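Local coordinates for protein racemase, putative (Roseobacter denitrificans, PDB 3TCS) that binds magnesium and d-alanine and may act as a racemase or hydro-lyase of the mandelate racemase/muconate lactonizing enzyme family, at residues F31-V36 with P375-R380; L348-P353 with G370-P375. All blocks are in the same frame, centred on the assembly; numbering follows the deposited sequence.

Interaction 1 of 2, residues F31-V36 with P375-R380; sequences FTNDAV and PEWLAR
Trp377 holds CG opposite its own backbone N (chi1 -172°), which sends the indole out from helix 375-380 and points the benzo edge at Phe31 and the turn Asn33 to Val36, while the CG of Asn33, set between backbone N and carbonyl carbon (chi1 60°), carries the amide to the same indole. That edge does most of the touching: Trp377 CH2 lies 3.4 Å from Phe31 O, which sits in the plane of the ring, and 3.5 Å from Val36 O, also at the edge. Val36 CG1 adds an apolar touch on Trp377 CZ2 at 3.6 Å. The Asn33 amide stands steeply to the indole, planes 69° apart, and a water accepts from both Asn33 ND2 and Trp377 NE1, so the two polar groups are joined through solvent. Asn33 OD1 faces its own backbone instead: it accepts from Ala35 N, an Asx turn, and from Val36 N (2.9 Å), the Asx motif one residue further, which fixes the amide's rotation. Helix 375-380 leads into strand 382-387, which pairs antiparallel with strand 25-32 in the sheet of the N-terminal domain. Farther along, Leu378 CD2 packs on Phe31 CB at 3.6 Å. Phe38 of strand 37-43 meets the indole edge-to-face. On the exposed side Arg380 NE forms a salt bridge with Glu376 OE2 at 2.8 Å.

Interaction 2 of 2, residues L348-P353 with G370-P375; sequences LFVKTP and GVEISP
Phe349 and Val371 meet at the close-packed end of this loop-to-loop contact, Val371 CG2 lying 3.6 Å from Phe349 CD1. Ile373 CD1 comes in at the edge of the same ring, in its plane and 3.9 Å from Phe349 CE1, and Leu348 CB sits over the centre of one face, so the phenyl is held from several directions. Phe349 CG points anti to its carbonyl carbon (chi1 -42°), which turns the ring to this apolar group, where Leu313 and Phe38 also touch it. Replacing Phe349 by an alanine is likely to open a gap between Val371 and Ile373 and leave Leu348 CB without the ring it covers. The solvent side is looser: Val350 CG2 meets the extended Glu372 chain obliquely, 3.7 Å from Glu372 CD, and a water accepts from both Lys351 N and Glu372 N. Between the two sides the backbones form a single beta bridge. Ser374 N gives a nearly straight bond to Leu348 O (2.8 Å, 174°), and Val350 N another to Glu372 O (3.0 Å). Ser374 OG meanwhile caps Trp377 N at the start of helix 375-380. Register therefore rests on main-chain polar groups; apolar side chains pack the inner flank, while on the outer one Val350 meets Glu372 and Pro375.

Interaction 2 is nested in the chain loop closed by interaction 1, and Pro375, at the start of helix 375-380, belongs to both. Their centres lie about 12 Å apart, and they touch: Leu348 CD2 lies 3.3 Å from Trp377 NE1 and also reaches Val36 CG1, and Ile373 CG2 lies 3.7 Å from Leu378 CD2. Interaction 1 is partly buried and brings together distant parts of the sequence, strand 25-32 and the helix, through aromatic and aliphatic packing with a bridging water. Interaction 2 is a surface contact between loops close in sequence, on either side of strand 360-363, and relies on direct backbone bonds. Phe38 of strand 37-43 packs against both contacts.

Interaction 1 of 2, residues F31-V36 with P375-R380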
loop_
_atom_site.group_PDB
_atom_site.type_symbol
_atom_site.label_atom_id
_atom_site.label_comp_id
_atom_site.label_asym_id
_atom_site.label_seq_id
_atom_site.Cartn_x
_atom_site.Cartn_y
_atom_site.Cartn_z
ATOM N N PHE B 31 9.373 -19.042 8.226
ATOM C CA PHE B 31 10.759 -19.198 8.663
ATOM C C PHE B 31 11.426 -18.015 7.978
ATOM O O PHE B 31 11.561 -18.000 6.756
ATOM C CB PHE B 31 11.304 -20.520 8.128
ATOM C CG PHE B 31 10.448 -21.706 8.478
ATOM C CD1 PHE B 31 10.759 -22.509 9.572
ATOM C CD2 PHE B 31 9.313 -22.004 7.728
ATOM C CE1 PHE B 31 9.955 -23.592 9.913
ATOM C CE2 PHE B 31 8.501 -23.080 8.058
ATOM C CZ PHE B 31 8.820 -23.880 9.156
ATOM N N THR B 32 11.861 -17.029 8.755
ATOM C CA THR B 32 12.397 -15.823 8.144
ATOM C C THR B 32 13.565 -15.139 8.839
ATOM O O THR B 32 13.888 -15.429 9.994
ATOM C CB THR B 32 11.260 -14.774 8.074
ATOM O OG1 THR B 32 11.633 -13.673 7.240
ATOM C CG2 THR B 32 10.974 -14.244 9.476
ATOM N N ASN B 33 14.220 -14.251 8.094
ATOM C CA ASN B 33 15.241 -13.383 8.666
ATOM C C ASN B 33 14.827 -12.032 8.081
ATOM O O ASN B 33 13.753 -11.940 7.488
ATOM C CB ASN B 33 16.701 -13.782 8.345
ATOM C CG ASN B 33 17.034 -13.809 6.866
ATOM O OD1 ASN B 33 16.396 -13.157 6.040
ATOM N ND2 ASN B 33 18.083 -14.557 6.534
ATOM N N ASP B 34 15.625 -10.988 8.247
ATOM C CA ASP B 34 15.217 -9.680 7.740
ATOM C C ASP B 34 15.132 -9.542 6.218
ATOM O O ASP B 34 14.398 -8.698 5.715
ATOM C CB ASP B 34 16.145 -8.599 8.297
ATOM C CG ASP B 34 15.983 -8.407 9.795
ATOM O OD1 ASP B 34 15.268 -9.215 10.433
ATOM O OD2 ASP B 34 16.572 -7.447 10.336
ATOM N N ALA B 35 15.868 -10.376 5.490
ATOM C CA ALA B 35 15.893 -10.296 4.031
ATOM C C ALA B 35 14.918 -11.208 3.287
ATOM O O ALA B 35 14.370 -10.825 2.252
ATOM C CB ALA B 35 17.309 -10.555 3.538
ATOM N N VAL B 36 14.701 -12.414 3.797
ATOM C CA VAL B 36 13.798 -13.340 3.120
ATOM C C VAL B 36 13.109 -14.275 4.102
ATOM O O VAL B 36 13.677 -14.631 5.145
ATOM C CB VAL B 36 14.565 -14.181 2.071
ATOM C CG1 VAL B 36 15.570 -15.074 2.766
ATOM C CG2 VAL B 36 13.592 -15.012 1.243
ATOM N N PRO B 375 18.212 -26.879 5.133
ATOM C CA PRO B 375 17.902 -27.161 6.539
ATOM C C PRO B 375 18.719 -26.276 7.484
ATOM O O PRO B 375 18.260 -25.910 8.567
ATOM C CB PRO B 375 18.254 -28.639 6.679
ATOM C CG PRO B 375 17.939 -29.179 5.324
ATOM C CD PRO B 375 18.523 -28.122 4.405
ATOM N N GLU B 376 19.937 -25.947 7.070
ATOM C CA GLU B 376 20.822 -25.098 7.865
ATOM C C GLU B 376 20.252 -23.683 7.930
ATOM O O GLU B 376 20.249 -23.051 8.988
ATOM C CB GLU B 376 22.222 -25.079 7.237
ATOM C CG GLU B 376 23.201 -24.056 7.806
ATOM C CD GLU B 376 23.503 -24.255 9.283
ATOM O OE1 GLU B 376 23.547 -25.414 9.747
ATOM O OE2 GLU B 376 23.715 -23.241 9.981
ATOM N N TRP B 377 19.762 -23.185 6.798
ATOM C CA TRP B 377 19.197 -21.842 6.784
ATOM C C TRP B 377 17.969 -21.828 7.690
ATOM O O TRP B 377 17.797 -20.918 8.502
ATOM C CB TRP B 377 18.791 -21.429 5.363
ATOM C CG TRP B 377 18.378 -19.986 5.276
ATOM C CD1 TRP B 377 19.170 -18.926 4.952
ATOM C CD2 TRP B 377 17.081 -19.449 5.553
ATOM N NE1 TRP B 377 18.447 -17.758 5.007
ATOM C CE2 TRP B 377 17.161 -18.051 5.374
ATOM C CE3 TRP B 377 15.856 -20.014 5.939
ATOM C CZ2 TRP B 377 16.061 -17.204 5.566
ATOM C CZ3 TRP B 377 14.759 -19.170 6.131
ATOM C CH2 TRP B 377 14.871 -17.783 5.942
ATOM N N LEU B 378 17.114 -22.837 7.551
ATOM C CA LEU B 378 15.911 -22.921 8.377
ATOM C C LEU B 378 16.247 -22.950 9.871
ATOM O O LEU B 378 15.564 -22.325 10.682
ATOM C CB LEU B 378 15.098 -24.168 8.009
ATOM C CG LEU B 378 14.462 -24.134 6.613
ATOM C CD1 LEU B 378 13.816 -25.470 6.302
ATOM C CD2 LEU B 378 13.429 -23.026 6.549
ATOM N N ALA B 379 17.302 -23.673 10.229
ATOM C CA ALA B 379 17.708 -23.772 11.631
ATOM C C ALA B 379 17.991 -22.402 12.242
ATOM O O ALA B 379 17.715 -22.179 13.424
ATOM C CB ALA B 379 18.945 -24.673 11.763
ATOM N N ARG B 380 18.534 -21.487 11.440
ATOM C CA ARG B 380 18.858 -20.146 11.922
ATOM C C ARG B 380 17.723 -19.136 11.807
ATOM O O ARG B 380 17.861 -18.004 12.261
ATOM C CB ARG B 380 20.060 -19.578 11.166
ATOM C CG ARG B 380 21.298 -20.443 11.190
ATOM C CD ARG B 380 22.499 -19.677 10.650
ATOM N NE ARG B 380 23.681 -20.532 10.602
ATOM C CZ ARG B 380 24.927 -20.094 10.442
ATOM N NH1 ARG B 380 25.169 -18.795 10.316
ATOM N NH2 ARG B 380 25.934 -20.960 10.407
HETATM O O HOH W 1 19.862 -15.298 4.280
#

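Interaction 2 of 2, residues L348-P353 with G370-P375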
loop_
_atom_site.group_PDB
_atom_site.type_symbol
_atom_site.label_atom_id
_atom_site.label_comp_id
_atom_site.label_asym_id
_atom_site.label_seq_id
_atom_site.Cartn_x
_atom_site.Cartn_y
_atom_site.Cartn_z
ATOM N N LEU B 348 20.555 -20.516 0.458
ATOM C CA LEU B 348 19.134 -20.596 0.763
ATOM C C LEU B 348 18.585 -21.979 0.440
ATOM O O LEU B 348 17.682 -22.462 1.115
ATOM C CB LEU B 348 18.342 -19.559 -0.045
ATOM C CG LEU B 348 18.542 -18.076 0.266
ATOM C CD1 LEU B 348 17.675 -17.234 -0.678
ATOM C CD2 LEU B 348 18.166 -17.802 1.708
ATOM N N PHE B 349 19.144 -22.622 -0.584
ATOM C CA PHE B 349 18.652 -23.921 -1.025
ATOM C C PHE B 349 19.664 -25.054 -0.948
ATOM O O PHE B 349 20.868 -24.820 -0.926
ATOM C CB PHE B 349 18.146 -23.795 -2.462
ATOM C CG PHE B 349 17.352 -22.546 -2.710
ATOM C CD1 PHE B 349 16.162 -22.317 -2.030
ATOM C CD2 PHE B 349 17.810 -21.585 -3.606
ATOM C CE1 PHE B 349 15.435 -21.143 -2.236
ATOM C CE2 PHE B 349 17.094 -20.412 -3.820
ATOM C CZ PHE B 349 15.904 -20.190 -3.133
ATOM N N VAL B 350 19.157 -26.283 -0.900
ATOM C CA VAL B 350 20.013 -27.466 -0.851
ATOM C C VAL B 350 20.824 -27.511 -2.145
ATOM O O VAL B 350 22.026 -27.777 -2.138
ATOM C CB VAL B 350 19.168 -28.746 -0.724
ATOM C CG1 VAL B 350 20.059 -29.981 -0.828
ATOM C CG2 VAL B 350 18.434 -28.743 0.611
ATOM N N LYS B 351 20.151 -27.233 -3.254
ATOM C CA LYS B 351 20.790 -27.214 -4.558
ATOM C C LYS B 351 20.171 -26.060 -5.330
ATOM O O LYS B 351 18.949 -25.966 -5.441
ATOM C CB LYS B 351 20.546 -28.534 -5.293
ATOM C CG LYS B 351 21.224 -28.611 -6.655
ATOM C CD LYS B 351 22.722 -28.352 -6.543
ATOM C CE LYS B 351 23.391 -28.331 -7.913
ATOM N NZ LYS B 351 24.841 -28.002 -7.815
ATOM N N THR B 352 21.015 -25.178 -5.854
ATOM C CA THR B 352 20.520 -24.025 -6.595
ATOM C C THR B 352 19.749 -24.436 -7.842
ATOM O O THR B 352 20.141 -25.358 -8.553
ATOM C CB THR B 352 21.672 -23.081 -7.023
ATOM O OG1 THR B 352 21.121 -21.916 -7.654
ATOM C CG2 THR B 352 22.610 -23.781 -8.003
ATOM N N PRO B 353 18.617 -23.767 -8.106
ATOM C CA PRO B 353 17.816 -24.086 -9.289
ATOM C C PRO B 353 18.185 -23.119 -10.413
ATOM O O PRO B 353 17.560 -23.114 -11.477
ATOM C CB PRO B 353 16.396 -23.854 -8.794
ATOM C CG PRO B 353 16.577 -22.613 -7.937
ATOM C CD PRO B 353 17.850 -22.935 -7.157
ATOM N N GLY B 370 10.134 -27.544 -7.218
ATOM C CA GLY B 370 11.307 -28.338 -7.532
ATOM C C GLY B 370 12.564 -27.858 -6.835
ATOM O O GLY B 370 13.664 -27.927 -7.388
ATOM N N VAL B 371 12.400 -27.371 -5.614
ATOM C CA VAL B 371 13.520 -26.867 -4.835
ATOM C C VAL B 371 13.304 -27.257 -3.377
ATOM O O VAL B 371 12.181 -27.546 -2.967
ATOM C CB VAL B 371 13.612 -25.325 -4.943
ATOM C CG1 VAL B 371 12.417 -24.683 -4.250
ATOM C CG2 VAL B 371 14.919 -24.828 -4.333
ATOM N N GLU B 372 14.383 -27.266 -2.603
ATOM C CA GLU B 372 14.313 -27.611 -1.187
ATOM C C GLU B 372 15.055 -26.532 -0.407
ATOM O O GLU B 372 16.193 -26.206 -0.727
ATOM C CB GLU B 372 14.982 -28.963 -0.945
ATOM C CG GLU B 372 14.688 -29.589 0.409
ATOM C CD GLU B 372 15.449 -30.890 0.615
ATOM O OE1 GLU B 372 15.703 -31.594 -0.389
ATOM O OE2 GLU B 372 15.781 -31.212 1.776
ATOM N N ILE B 373 14.403 -25.969 0.603
ATOM C CA ILE B 373 15.032 -24.935 1.405
ATOM C C ILE B 373 16.109 -25.599 2.249
ATOM O O ILE B 373 15.912 -26.701 2.757
ATOM C CB ILE B 373 14.013 -24.248 2.335
ATOM C CG1 ILE B 373 12.801 -23.776 1.524
ATOM C CG2 ILE B 373 14.672 -23.076 3.058
ATOM C CD1 ILE B 373 13.136 -22.834 0.379
ATOM N N SER B 374 17.245 -24.926 2.384
ATOM C CA SER B 374 18.374 -25.429 3.161
ATOM C C SER B 374 18.024 -25.648 4.626
ATOM O O SER B 374 17.586 -24.724 5.304
ATOM C CB SER B 374 19.532 -24.440 3.078
ATOM O OG SER B 374 20.531 -24.759 4.025
ATOM N N PRO B 375 18.212 -26.879 5.133
ATOM C CA PRO B 375 17.902 -27.161 6.539
ATOM C C PRO B 375 18.719 -26.276 7.484
ATOM O O PRO B 375 18.260 -25.910 8.567
ATOM C CB PRO B 375 18.254 -28.639 6.679
ATOM C CG PRO B 375 17.939 -29.179 5.324
ATOM C CD PRO B 375 18.523 -28.122 4.405
HETATM O O HOH W 2 17.080 -27.424 -3.698
#